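Local coordinates for 6-aminohexanoate-cyclic-dimer hydrolase (Arthrobacter sp., PDB 3A2Q), which hydrolyses the cyclic dimer of 6-aminohexanoate, a nylon-6 by-product, to the linear dimer, as a member of the amidase family, at residues A[48-53]-A[113-118]; A[74-79]-A[165-170]; A[101-106]-A[192-197]; A[201-206]-A[317-322]. The protein carries 1 engineered substitution. One frame throughout, in Å; residues are numbered along the deposited sequence.

Contact 1: residues A[48-53]-A[113-118]; sequences PLFEKA and VLLGKT
Leu49 lays its side chain over Gly116 and on to Leu114. The contact lies at one edge of the large mixed sheet of the amidase fold, where the outermost strand 45-48 and the first turn of helix 50-59 meet strand 113-118. The strands run antiparallel. Pro48 and Gly116 form a non-hydrogen-bonded pair, with their CA atoms 4.3 Å apart. The next residue, Leu49, is the N-cap of the helix, and its N still bonds to Leu115 O at 2.8 Å. This bond is bent, with 150° at the hydrogen, and marks where the chain leaves the sheet.

Gly116 has no side chain, which leaves room for Pro48 and Leu49. Its phi of 163° also belongs to backbone angles that suit glycine. Leu49 CG sits 3.6 Å from Gly116 CA. Farther out, Leu49 CD1 packs on Leu114 CG at 3.6 Å. Leu114 CD2 also meets the aliphatic chain of Lys52, 4.1 Å from Lys52 CD. The amino group of Lys52 runs on to a salt bridge with Asp81.

Leu115 starts out away from the helix. With CG opposite its own N (chi1 -172°), Leu115 CD1 still returns to the edge of the Phe50 ring, in the ring plane and 3.7 Å from Phe50 CD1. Pro48 CB covers part of one face of that ring, and Ile32 and Val35 of helix 24-42 also touch Phe50. One turn into the helix, the methyl of Ala53 fits against the strand backbone, with Ala53 CB 3.3 Å from Leu114 O.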
loop_
_atom_site.group_PDB
_atom_site.type_symbol
_atom_site.label_atom_id
_atom_site.label_comp_id
_atom_site.label_asym_id
_atom_site.label_seq_id
_atom_site.Cartn_x
_atom_site.Cartn_y
_atom_site.Cartn_z
ATOM N N PRO A 48 -2.600 18.132 -7.570
ATOM C CA PRO A 48 -2.728 18.944 -6.359
ATOM C C PRO A 48 -4.166 19.417 -6.191
ATOM O O PRO A 48 -4.853 19.685 -7.173
ATOM C CB PRO A 48 -1.764 20.105 -6.612
ATOM C CG PRO A 48 -1.728 20.205 -8.102
ATOM C CD PRO A 48 -1.690 18.769 -8.538
ATOM N N LEU A 49 -4.614 19.500 -4.945
ATOM C CA LEU A 49 -5.966 19.950 -4.628
ATOM C C LEU A 49 -5.865 20.969 -3.503
ATOM O O LEU A 49 -6.551 20.858 -2.483
ATOM C CB LEU A 49 -6.827 18.768 -4.172
ATOM C CG LEU A 49 -7.011 17.619 -5.162
ATOM C CD1 LEU A 49 -7.738 16.472 -4.480
ATOM C CD2 LEU A 49 -7.782 18.103 -6.377
ATOM N N PHE A 50 -5.010 21.968 -3.696
ATOM C CA PHE A 50 -4.800 22.995 -2.683
ATOM C C PHE A 50 -6.043 23.820 -2.345
ATOM O O PHE A 50 -6.249 24.185 -1.189
ATOM C CB PHE A 50 -3.657 23.922 -3.105
ATOM C CG PHE A 50 -2.387 23.196 -3.458
ATOM C CD1 PHE A 50 -1.942 22.126 -2.684
ATOM C CD2 PHE A 50 -1.624 23.593 -4.552
ATOM C CE1 PHE A 50 -0.754 21.462 -2.999
ATOM C CE2 PHE A 50 -0.437 22.939 -4.873
ATOM C CZ PHE A 50 -0.001 21.870 -4.093
ATOM N N GLU A 51 -6.871 24.116 -3.340
ATOM C CA GLU A 51 -8.076 24.893 -3.074
ATOM C C GLU A 51 -9.055 24.108 -2.204
ATOM O O GLU A 51 -9.544 24.624 -1.198
ATOM C CB GLU A 51 -8.741 25.320 -4.385
ATOM C CG GLU A 51 -7.844 26.196 -5.253
ATOM C CD GLU A 51 -7.335 27.436 -4.525
ATOM O OE1 GLU A 51 -6.459 28.134 -5.080
ATOM O OE2 GLU A 51 -7.807 27.718 -3.402
ATOM N N LYS A 52 -9.338 22.863 -2.579
ATOM C CA LYS A 52 -10.244 22.045 -1.784
ATOM C C LYS A 52 -9.656 21.897 -0.390
ATOM O O LYS A 52 -10.362 22.003 0.608
ATOM C CB LYS A 52 -10.434 20.658 -2.404
ATOM C CG LYS A 52 -11.168 19.692 -1.479
ATOM C CD LYS A 52 -11.482 18.355 -2.137
ATOM C CE LYS A 52 -12.607 18.480 -3.150
ATOM N NZ LYS A 52 -13.056 17.145 -3.639
ATOM N N ALA A 53 -8.351 21.656 -0.329
ATOM C CA ALA A 53 -7.679 21.500 0.951
ATOM C C ALA A 53 -7.884 22.752 1.794
ATOM O O ALA A 53 -8.023 22.678 3.017
ATOM C CB ALA A 53 -6.194 21.252 0.735
ATOM N N VAL A 113 -7.665 16.973 5.710
ATOM C CA VAL A 113 -7.976 17.777 4.529
ATOM C C VAL A 113 -7.319 17.144 3.300
ATOM O O VAL A 113 -6.131 16.829 3.316
ATOM C CB VAL A 113 -7.501 19.263 4.692
ATOM C CG1 VAL A 113 -8.030 19.833 6.007
ATOM C CG2 VAL A 113 -5.988 19.363 4.643
ATOM N N LEU A 114 -8.105 16.934 2.246
ATOM C CA LEU A 114 -7.596 16.322 1.024
ATOM C C LEU A 114 -6.670 17.278 0.282
ATOM O O LEU A 114 -7.124 18.226 -0.359
ATOM C CB LEU A 114 -8.756 15.907 0.115
ATOM C CG LEU A 114 -8.357 15.181 -1.168
ATOM C CD1 LEU A 114 -7.429 14.022 -0.825
ATOM C CD2 LEU A 114 -9.603 14.681 -1.889
ATOM N N LEU A 115 -5.369 17.009 0.367
ATOM C CA LEU A 115 -4.351 17.845 -0.263
ATOM C C LEU A 115 -4.133 17.570 -1.746
ATOM O O LEU A 115 -3.728 18.461 -2.491
ATOM C CB LEU A 115 -3.020 17.687 0.480
ATOM C CG LEU A 115 -1.886 18.635 0.086
ATOM C CD1 LEU A 115 -2.299 20.073 0.398
ATOM C CD2 LEU A 115 -0.620 18.267 0.855
ATOM N N GLY A 116 -4.390 16.339 -2.176
ATOM C CA GLY A 116 -4.198 16.000 -3.574
ATOM C C GLY A 116 -4.131 14.505 -3.821
ATOM O O GLY A 116 -4.321 13.709 -2.901
ATOM N N LYS A 117 -3.866 14.124 -5.067
ATOM C CA LYS A 117 -3.775 12.716 -5.437
ATOM C C LYS A 117 -2.353 12.307 -5.817
ATOM O O LYS A 117 -1.585 13.112 -6.346
ATOM C CB LYS A 117 -4.715 12.413 -6.600
ATOM C CG LYS A 117 -6.189 12.592 -6.285
ATOM C CD LYS A 117 -7.010 12.043 -7.429
ATOM C CE LYS A 117 -8.479 11.933 -7.091
ATOM N NZ LYS A 117 -9.164 11.139 -8.150
ATOM N N THR A 118 -2.016 11.046 -5.557
ATOM C CA THR A 118 -0.682 10.528 -5.846
ATOM C C THR A 118 -0.600 9.609 -7.056
ATOM O O THR A 118 -1.566 8.936 -7.420
ATOM C CB THR A 118 -0.129 9.780 -4.639
ATOM O OG1 THR A 118 -1.089 8.805 -4.214
ATOM C CG2 THR A 118 0.156 10.752 -3.508
#

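Contact 2: residues A[74-79]-A[165-170]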
loop_
_atom_site.group_PDB
_atom_site.type_symbol
_atom_site.label_atom_id
_atom_site.label_comp_id
_atom_site.label_asym_id
_atom_site.label_seq_id
_atom_site.Cartn_x
_atom_site.Cartn_y
_atom_site.Cartn_z
ATOM N N LEU A 74 -6.557 5.954 -7.709
ATOM C CA LEU A 74 -7.003 4.629 -8.115
ATOM C C LEU A 74 -8.021 4.105 -7.098
ATOM O O LEU A 74 -7.869 4.316 -5.886
ATOM C CB LEU A 74 -5.815 3.664 -8.177
ATOM C CG LEU A 74 -6.070 2.288 -8.791
ATOM C CD1 LEU A 74 -6.310 2.421 -10.295
ATOM C CD2 LEU A 74 -4.869 1.392 -8.535
ATOM N N THR A 75 -9.056 3.436 -7.602
ATOM C CA THR A 75 -10.102 2.842 -6.770
ATOM C C THR A 75 -11.021 3.853 -6.086
ATOM O O THR A 75 -12.167 4.037 -6.504
ATOM C CB THR A 75 -9.488 1.909 -5.693
ATOM O OG1 THR A 75 -8.576 0.998 -6.318
ATOM C CG2 THR A 75 -10.585 1.100 -4.987
ATOM N N VAL A 76 -10.532 4.491 -5.026
ATOM C CA VAL A 76 -11.338 5.470 -4.312
ATOM C C VAL A 76 -11.258 6.777 -5.080
ATOM O O VAL A 76 -10.231 7.077 -5.680
ATOM C CB VAL A 76 -10.827 5.691 -2.864
ATOM C CG1 VAL A 76 -10.888 4.390 -2.088
ATOM C CG2 VAL A 76 -9.412 6.231 -2.886
ATOM N N VAL A 77 -12.345 7.540 -5.080
ATOM C CA VAL A 77 -12.369 8.810 -5.794
ATOM C C VAL A 77 -12.881 9.944 -4.919
ATOM O O VAL A 77 -13.494 9.710 -3.879
ATOM C CB VAL A 77 -13.246 8.720 -7.064
ATOM C CG1 VAL A 77 -12.628 7.750 -8.056
ATOM C CG2 VAL A 77 -14.654 8.272 -6.701
ATOM N N SER A 78 -12.606 11.176 -5.342
ATOM C CA SER A 78 -13.047 12.365 -4.621
ATOM C C SER A 78 -13.961 13.166 -5.549
ATOM O O SER A 78 -13.647 13.371 -6.721
ATOM C CB SER A 78 -11.843 13.207 -4.187
ATOM O OG SER A 78 -10.990 13.482 -5.284
ATOM N N GLN A 79 -15.096 13.604 -5.015
ATOM C CA GLN A 79 -16.096 14.345 -5.783
ATOM C C GLN A 79 -15.582 15.578 -6.519
ATOM O O GLN A 79 -14.919 16.432 -5.936
ATOM C CB GLN A 79 -17.250 14.743 -4.860
ATOM C CG GLN A 79 -18.412 15.424 -5.555
ATOM C CD GLN A 79 -19.577 15.664 -4.617
ATOM O OE1 GLN A 79 -19.441 16.350 -3.602
ATOM N NE2 GLN A 79 -20.731 15.095 -4.949
ATOM N N VAL A 165 0.409 11.336 6.422
ATOM C CA VAL A 165 -0.283 10.082 6.149
ATOM C C VAL A 165 -0.866 10.100 4.744
ATOM O O VAL A 165 -1.096 11.164 4.172
ATOM C CB VAL A 165 -1.435 9.846 7.149
ATOM C CG1 VAL A 165 -0.902 9.858 8.573
ATOM C CG2 VAL A 165 -2.501 10.902 6.973
ATOM N N ALA A 166 -1.115 8.917 4.191
ATOM C CA ALA A 166 -1.672 8.821 2.853
ATOM C C ALA A 166 -2.368 7.491 2.645
ATOM O O ALA A 166 -2.144 6.529 3.385
ATOM C CB ALA A 166 -0.573 8.993 1.817
ATOM N N HIS A 167 -3.210 7.455 1.623
ATOM C CA HIS A 167 -3.959 6.266 1.262
ATOM C C HIS A 167 -3.304 5.545 0.085
ATOM O O HIS A 167 -2.492 6.118 -0.648
ATOM C CB HIS A 167 -5.399 6.657 0.899
ATOM C CG HIS A 167 -6.068 5.709 -0.047
ATOM N ND1 HIS A 167 -5.807 5.700 -1.401
ATOM C CD2 HIS A 167 -6.966 4.718 0.168
ATOM C CE1 HIS A 167 -6.515 4.745 -1.978
ATOM N NE2 HIS A 167 -7.227 4.134 -1.047
ATOM N N GLY A 168 -3.674 4.280 -0.081
ATOM C CA GLY A 168 -3.171 3.471 -1.168
ATOM C C GLY A 168 -3.923 2.161 -1.116
ATOM O O GLY A 168 -4.755 1.962 -0.228
ATOM N N ASN A 169 -3.701 1.283 -2.087
ATOM C CA ASN A 169 -4.347 -0.020 -2.032
ATOM C C ASN A 169 -3.286 -1.073 -2.256
ATOM O O ASN A 169 -2.175 -0.764 -2.703
ATOM C CB ASN A 169 -5.522 -0.162 -3.005
ATOM C CG ASN A 169 -5.401 0.724 -4.208
ATOM O OD1 ASN A 169 -4.540 0.516 -5.061
ATOM N ND2 ASN A 169 -6.279 1.726 -4.294
ATOM N N ASP A 170 -3.639 -2.317 -1.966
ATOM C CA ASP A 170 -2.675 -3.402 -1.994
ATOM C C ASP A 170 -3.316 -4.711 -2.469
ATOM O O ASP A 170 -4.152 -5.284 -1.770
ATOM C CB ASP A 170 -2.159 -3.521 -0.546
ATOM C CG ASP A 170 -0.971 -4.427 -0.395
ATOM O OD1 ASP A 170 -1.015 -5.564 -0.901
ATOM O OD2 ASP A 170 0.006 -3.999 0.262
#
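Leu74 O is approached by two N-H groups, and both bonds are weak. Val76 N reaches Leu74 O at 2.8 Å, closing a classic gamma turn with Thr75 at the centre. Asn169 ND2 comes across from the strand to Leu74 O at 3.4 Å, with only 133° at the hydrogen. Thr75 OG1 is nearer to Asn169 ND2, at 3.1 Å, but the angle is too poor for a hydrogen bond. On the other arm of the amide, Asn169 OD1 lies 3.6 Å from Leu74 CD2 and accepts a hydrogen bond from Lys72 NZ.

Lys72 is probably part of the charge relay system, together with Ser150, as in related amidases. Asn169 is thus a neighbour of the probable catalytic lysine, on strand 165-170, which lies between strands 68-72 and 211-216 of the mixed sheet. Asp170, next along, lines the ligand pocket and pairs with Arg176.

Two residues back on the strand, His167 points the same way as Asn169. Its ring takes Val76 CG2 over one face, a CH-pi contact 3.7 Å from that methyl to the ring centroid and 29° off the normal. The closest ring atom to Val76 CG2 is His167 CE1, at 3.4 Å. His167 NE2 is hydrogen-bonded to Glu212, which limits how the ring can turn.

Contact 3: residues A[101-106]-A[192-197]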
loop_
_atom_site.group_PDB
_atom_site.type_symbol
_atom_site.label_atom_id
_atom_site.label_comp_id
_atom_site.label_asym_id
_atom_site.label_seq_id
_atom_site.Cartn_x
_atom_site.Cartn_y
_atom_site.Cartn_z
ATOM N N ALA A 101 -15.704 8.555 -2.145
ATOM C CA ALA A 101 -15.696 7.159 -1.724
ATOM C C ALA A 101 -15.900 7.211 -0.216
ATOM O O ALA A 101 -15.647 8.242 0.403
ATOM C CB ALA A 101 -14.358 6.512 -2.048
ATOM N N TYR A 102 -16.365 6.118 0.379
ATOM C CA TYR A 102 -16.569 6.096 1.821
ATOM C C TYR A 102 -15.282 6.482 2.550
ATOM O O TYR A 102 -15.317 7.214 3.535
ATOM C CB TYR A 102 -17.022 4.706 2.272
ATOM C CG TYR A 102 -18.422 4.326 1.838
ATOM C CD1 TYR A 102 -18.698 3.042 1.365
ATOM C CD2 TYR A 102 -19.479 5.238 1.925
ATOM C CE1 TYR A 102 -19.986 2.671 0.991
ATOM C CE2 TYR A 102 -20.778 4.872 1.553
ATOM C CZ TYR A 102 -21.022 3.585 1.089
ATOM O OH TYR A 102 -22.302 3.192 0.744
ATOM N N PHE A 103 -14.147 5.982 2.065
ATOM C CA PHE A 103 -12.853 6.281 2.673
ATOM C C PHE A 103 -12.658 7.793 2.763
ATOM O O PHE A 103 -12.289 8.317 3.813
ATOM C CB PHE A 103 -11.709 5.684 1.835
ATOM C CG PHE A 103 -10.343 5.826 2.468
ATOM C CD1 PHE A 103 -9.825 4.817 3.271
ATOM C CD2 PHE A 103 -9.582 6.975 2.268
ATOM C CE1 PHE A 103 -8.568 4.945 3.869
ATOM C CE2 PHE A 103 -8.328 7.116 2.860
ATOM C CZ PHE A 103 -7.820 6.099 3.663
ATOM N N VAL A 104 -12.900 8.482 1.650
ATOM C CA VAL A 104 -12.742 9.932 1.593
ATOM C C VAL A 104 -13.672 10.658 2.563
ATOM O O VAL A 104 -13.260 11.605 3.224
ATOM C CB VAL A 104 -12.973 10.458 0.154
ATOM C CG1 VAL A 104 -12.981 11.980 0.142
ATOM C CG2 VAL A 104 -11.874 9.943 -0.758
ATOM N N GLN A 105 -14.919 10.210 2.658
ATOM C CA GLN A 105 -15.875 10.842 3.566
ATOM C C GLN A 105 -15.441 10.671 5.016
ATOM O O GLN A 105 -15.524 11.607 5.812
ATOM C CB GLN A 105 -17.269 10.243 3.384
ATOM C CG GLN A 105 -17.822 10.362 1.978
ATOM C CD GLN A 105 -19.243 9.848 1.879
ATOM O OE1 GLN A 105 -19.564 8.779 2.398
ATOM N NE2 GLN A 105 -20.101 10.601 1.203
ATOM N N ARG A 106 -14.983 9.465 5.353
ATOM C CA ARG A 106 -14.529 9.155 6.704
ATOM C C ARG A 106 -13.349 10.029 7.127
ATOM O O ARG A 106 -13.290 10.489 8.266
ATOM C CB ARG A 106 -14.128 7.673 6.809
ATOM C CG ARG A 106 -15.294 6.683 6.898
ATOM C CD ARG A 106 -16.130 6.919 8.154
ATOM N NE ARG A 106 -17.036 5.809 8.438
ATOM C CZ ARG A 106 -16.655 4.635 8.935
ATOM N NH1 ARG A 106 -15.377 4.409 9.212
ATOM N NH2 ARG A 106 -17.554 3.682 9.153
ATOM N N GLY A 192 -11.433 -6.864 4.281
ATOM C CA GLY A 192 -12.722 -6.419 4.776
ATOM C C GLY A 192 -12.670 -5.426 5.921
ATOM O O GLY A 192 -13.705 -5.124 6.522
ATOM N N ARG A 193 -11.479 -4.923 6.242
ATOM C CA ARG A 193 -11.344 -3.952 7.325
ATOM C C ARG A 193 -11.748 -2.562 6.846
ATOM O O ARG A 193 -12.522 -1.867 7.507
ATOM C CB ARG A 193 -9.896 -3.903 7.831
ATOM C CG ARG A 193 -9.658 -2.916 8.978
ATOM C CD ARG A 193 -10.336 -3.372 10.272
ATOM N NE ARG A 193 -9.753 -4.610 10.787
ATOM C CZ ARG A 193 -10.354 -5.408 11.666
ATOM N NH1 ARG A 193 -11.559 -5.101 12.130
ATOM N NH2 ARG A 193 -9.757 -6.523 12.069
ATOM N N ILE A 194 -11.218 -2.163 5.692
ATOM C CA ILE A 194 -11.490 -0.839 5.131
ATOM C C ILE A 194 -12.330 -0.915 3.867
ATOM O O ILE A 194 -11.965 -1.597 2.916
ATOM C CB ILE A 194 -10.178 -0.102 4.777
ATOM C CG1 ILE A 194 -9.274 -0.026 6.011
ATOM C CG2 ILE A 194 -10.494 1.295 4.235
ATOM C CD1 ILE A 194 -7.960 0.720 5.781
ATOM N N SER A 195 -13.451 -0.202 3.850
ATOM C CA SER A 195 -14.323 -0.221 2.685
ATOM C C SER A 195 -13.778 0.554 1.492
ATOM O O SER A 195 -13.308 1.680 1.641
ATOM C CB SER A 195 -15.694 0.351 3.032
ATOM O OG SER A 195 -16.499 0.399 1.872
ATOM N N PRO A 196 -13.835 -0.050 0.289
ATOM C CA PRO A 196 -13.365 0.568 -0.957
ATOM C C PRO A 196 -14.583 1.085 -1.730
ATOM O O PRO A 196 -14.458 1.545 -2.865
ATOM C CB PRO A 196 -12.720 -0.594 -1.685
ATOM C CG PRO A 196 -13.683 -1.705 -1.365
ATOM C CD PRO A 196 -14.007 -1.504 0.109
ATOM N N GLY A 197 -15.756 0.989 -1.105
ATOM C CA GLY A 197 -16.994 1.416 -1.738
ATOM C C GLY A 197 -17.277 2.908 -1.707
ATOM O O GLY A 197 -16.446 3.689 -1.240
HETATM O O HOH W 1 -14.053 3.820 0.275
#
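The N-terminal turn of helix 102-110, with Ala101 as its N-cap, is met here by the loop 192-197. Tyr102 N gives a nearly straight hydrogen bond to Gly197 O, 2.9 Å long with 164° at the hydrogen. A first-turn N-H, which has no partner earlier in its own helix, is satisfied in this way. The next one is served by a water. Phe103 N donates to water 1 at 2.8 Å, and the water in turn donates to Ser195 O at 2.6 Å and to Gly197 O at 2.8 Å. Gly197 O therefore accepts two bonds.

An ST turn braces the end of the loop. Ser195 OG accepts from Gly197 N at 3.1 Å and is also bonded to Asp236. Having no side chain, Gly197 lets the Tyr102 ring come close to its backbone. The ring edge meets Ser195, with Tyr102 CD1 3.5 Å from Ser195 OG. Arg233 makes a cation-pi contact with the same ring.

Phe103 packs against Ile194. Its CG is opposite the backbone N (chi1 -174°), and the ring edge meets Ile194 in the ring plane, with Phe103 CD1 3.7 Å from Ile194 CG2. Both side chains also rest on Leu214 of strand 211-216 and Val229 of helix 219-229, and Phe103 stands edge-to-face with His167.

Contact 4: residues A[201-206]-A[317-322]; sequences TDSDNV and DVAIAR
Ser203 and Ala319 have the most surface buried in this contact, and Arg322 adds a polar contact. Ser203 OG accepts from Arg322 NH1 at 3.0 Å, with 149° at the hydrogen. The hydroxyl oxygen lies almost in the guanidinium plane, so the arginine is met at its edge. A bend in the arginine chain at chi3 (62°) turns the guanidinium group back to the serine. Ser203 OG is also bonded to water 2 at 3.0 Å, and this water donates to Ala319 O at 2.6 Å. The serine is thus tied to the long helix both directly and through solvent.

Ala319 meets the turn with its methyl, which points at the opposing backbone, with Ala319 CB 3.5 Å from Asp202 O. Asp202 O already accepts from Val206 N at 2.8 Å, within its own turn.

Residues 202-206 have positive phi throughout and form a short left-handed helical turn, weakly bonded. Its axis passes 8.7 Å from that of helix 317-322, and the two run nearly antiparallel at 156°. Val206 and Ile320, one from each segment, touch bound 6-aminohexanoic acid, so both segments contribute to the wall of the ligand pocket.

The short turn precedes strand 211-216 of the sheet. Residues 317-322 are the middle of helix 308-331, and Met347 of helix 342-352 packs against them at Asp317 and Ile320.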
loop_
_atom_site.group_PDB
_atom_site.type_symbol
_atom_site.label_atom_id
_atom_site.label_comp_id
_atom_site.label_asym_id
_atom_site.label_seq_id
_atom_site.Cartn_x
_atom_site.Cartn_y
_atom_site.Cartn_z
ATOM N N THR A 201 -15.106 -2.107 -7.810
ATOM C CA THR A 201 -14.132 -2.130 -8.889
ATOM C C THR A 201 -13.220 -3.343 -8.887
ATOM O O THR A 201 -13.140 -4.080 -7.903
ATOM C CB THR A 201 -13.246 -0.861 -8.843
ATOM O OG1 THR A 201 -12.475 -0.850 -7.634
ATOM C CG2 THR A 201 -14.108 0.389 -8.879
ATOM N N ASP A 202 -12.544 -3.541 -10.017
ATOM C CA ASP A 202 -11.583 -4.623 -10.188
ATOM C C ASP A 202 -12.131 -6.037 -10.035
ATOM O O ASP A 202 -11.391 -6.943 -9.656
ATOM C CB ASP A 202 -10.423 -4.421 -9.209
ATOM C CG ASP A 202 -9.819 -3.038 -9.304
ATOM O OD1 ASP A 202 -9.253 -2.708 -10.367
ATOM O OD2 ASP A 202 -9.918 -2.276 -8.317
ATOM N N SER A 203 -13.412 -6.229 -10.343
ATOM C CA SER A 203 -14.052 -7.537 -10.232
ATOM C C SER A 203 -14.041 -8.009 -8.778
ATOM O O SER A 203 -13.330 -8.947 -8.400
ATOM C CB SER A 203 -13.352 -8.553 -11.139
ATOM O OG SER A 203 -13.556 -8.221 -12.507
ATOM N N ASP A 204 -14.853 -7.332 -7.973
ATOM C CA ASP A 204 -14.971 -7.618 -6.556
ATOM C C ASP A 204 -13.597 -7.461 -5.900
ATOM O O ASP A 204 -13.160 -8.304 -5.116
ATOM C CB ASP A 204 -15.525 -9.030 -6.357
ATOM C CG ASP A 204 -16.260 -9.183 -5.038
ATOM O OD1 ASP A 204 -16.551 -8.150 -4.401
ATOM O OD2 ASP A 204 -16.549 -10.329 -4.645
ATOM N N ASN A 205 -12.924 -6.363 -6.236
ATOM C CA ASN A 205 -11.597 -6.060 -5.701
ATOM C C ASN A 205 -10.642 -7.234 -5.857
ATOM O O ASN A 205 -10.004 -7.677 -4.896
ATOM C CB ASN A 205 -11.696 -5.648 -4.231
ATOM C CG ASN A 205 -12.500 -4.377 -4.043
ATOM O OD1 ASN A 205 -13.675 -4.416 -3.679
ATOM N ND2 ASN A 205 -11.874 -3.243 -4.309
ATOM N N VAL A 206 -10.552 -7.718 -7.091
ATOM C CA VAL A 206 -9.701 -8.839 -7.455
ATOM C C VAL A 206 -10.024 -10.041 -6.573
ATOM O O VAL A 206 -9.139 -10.650 -5.967
ATOM C CB VAL A 206 -8.196 -8.480 -7.336
ATOM C CG1 VAL A 206 -7.362 -9.508 -8.095
ATOM C CG2 VAL A 206 -7.937 -7.080 -7.891
ATOM N N ASP A 317 -6.132 -10.834 -15.226
ATOM C CA ASP A 317 -6.369 -10.540 -16.640
ATOM C C ASP A 317 -7.803 -10.058 -16.820
ATOM O O ASP A 317 -8.055 -9.068 -17.500
ATOM C CB ASP A 317 -6.153 -11.778 -17.516
ATOM C CG ASP A 317 -4.693 -12.161 -17.644
ATOM O OD1 ASP A 317 -3.827 -11.281 -17.459
ATOM O OD2 ASP A 317 -4.414 -13.341 -17.947
ATOM N N VAL A 318 -8.734 -10.778 -16.204
ATOM C CA VAL A 318 -10.155 -10.451 -16.278
ATOM C C VAL A 318 -10.461 -9.114 -15.617
ATOM O O VAL A 318 -11.231 -8.315 -16.151
ATOM C CB VAL A 318 -11.004 -11.568 -15.617
ATOM C CG1 VAL A 318 -12.471 -11.134 -15.480
ATOM C CG2 VAL A 318 -10.907 -12.837 -16.446
ATOM N N ALA A 319 -9.846 -8.864 -14.464
ATOM C CA ALA A 319 -10.072 -7.621 -13.731
ATOM C C ALA A 319 -9.632 -6.378 -14.502
ATOM O O ALA A 319 -10.360 -5.391 -14.557
ATOM C CB ALA A 319 -9.360 -7.673 -12.379
ATOM N N ILE A 320 -8.440 -6.415 -15.087
ATOM C CA ILE A 320 -7.959 -5.267 -15.844
ATOM C C ILE A 320 -8.813 -5.085 -17.095
ATOM O O ILE A 320 -9.184 -3.969 -17.448
ATOM C CB ILE A 320 -6.478 -5.434 -16.254
ATOM C CG1 ILE A 320 -5.594 -5.420 -15.004
ATOM C CG2 ILE A 320 -6.064 -4.295 -17.192
ATOM C CD1 ILE A 320 -5.690 -4.130 -14.212
ATOM N N ALA A 321 -9.126 -6.191 -17.755
ATOM C CA ALA A 321 -9.942 -6.155 -18.961
ATOM C C ALA A 321 -11.277 -5.474 -18.688
ATOM O O ALA A 321 -11.717 -4.616 -19.452
ATOM C CB ALA A 321 -10.178 -7.568 -19.471
ATOM N N ARG A 322 -11.926 -5.858 -17.594
ATOM C CA ARG A 322 -13.214 -5.274 -17.246
ATOM C C ARG A 322 -13.068 -3.856 -16.715
ATOM O O ARG A 322 -14.000 -3.057 -16.794
ATOM C CB ARG A 322 -13.940 -6.159 -16.223
ATOM C CG ARG A 322 -14.322 -7.533 -16.759
ATOM C CD ARG A 322 -15.264 -8.270 -15.809
ATOM N NE ARG A 322 -16.521 -7.546 -15.641
ATOM C CZ ARG A 322 -16.942 -7.035 -14.487
ATOM N NH1 ARG A 322 -16.210 -7.169 -13.390
ATOM N NH2 ARG A 322 -18.093 -6.381 -14.432
HETATM O O HOH W 2 -12.457 -5.504 -12.980
#

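In the fold
Contacts 2 and 3 are buried, while contacts 1 and 4 are only partly so. Contact 1 is at one edge of the sheet and contact 2 is nearer its middle; Lys52 NZ reaches Gln79 O between them. Contact 3 adjoins contact 2, since Val77 O meets Ala101 N and Phe103 packs on His167. Contact 4 lies about 28 Å from contact 1, centre to centre, and reaches contact 2 where Thr75 meets Thr201. The chemistry follows place. Contact 1 is mostly apolar, with one backbone bond. Contact 2 has one weak hydrogen bond and a CH-pi contact beside the probable catalytic lysine. Contacts 3 and 4 each use a bridging water, but only contact 4 has residues from both segments at the ligand.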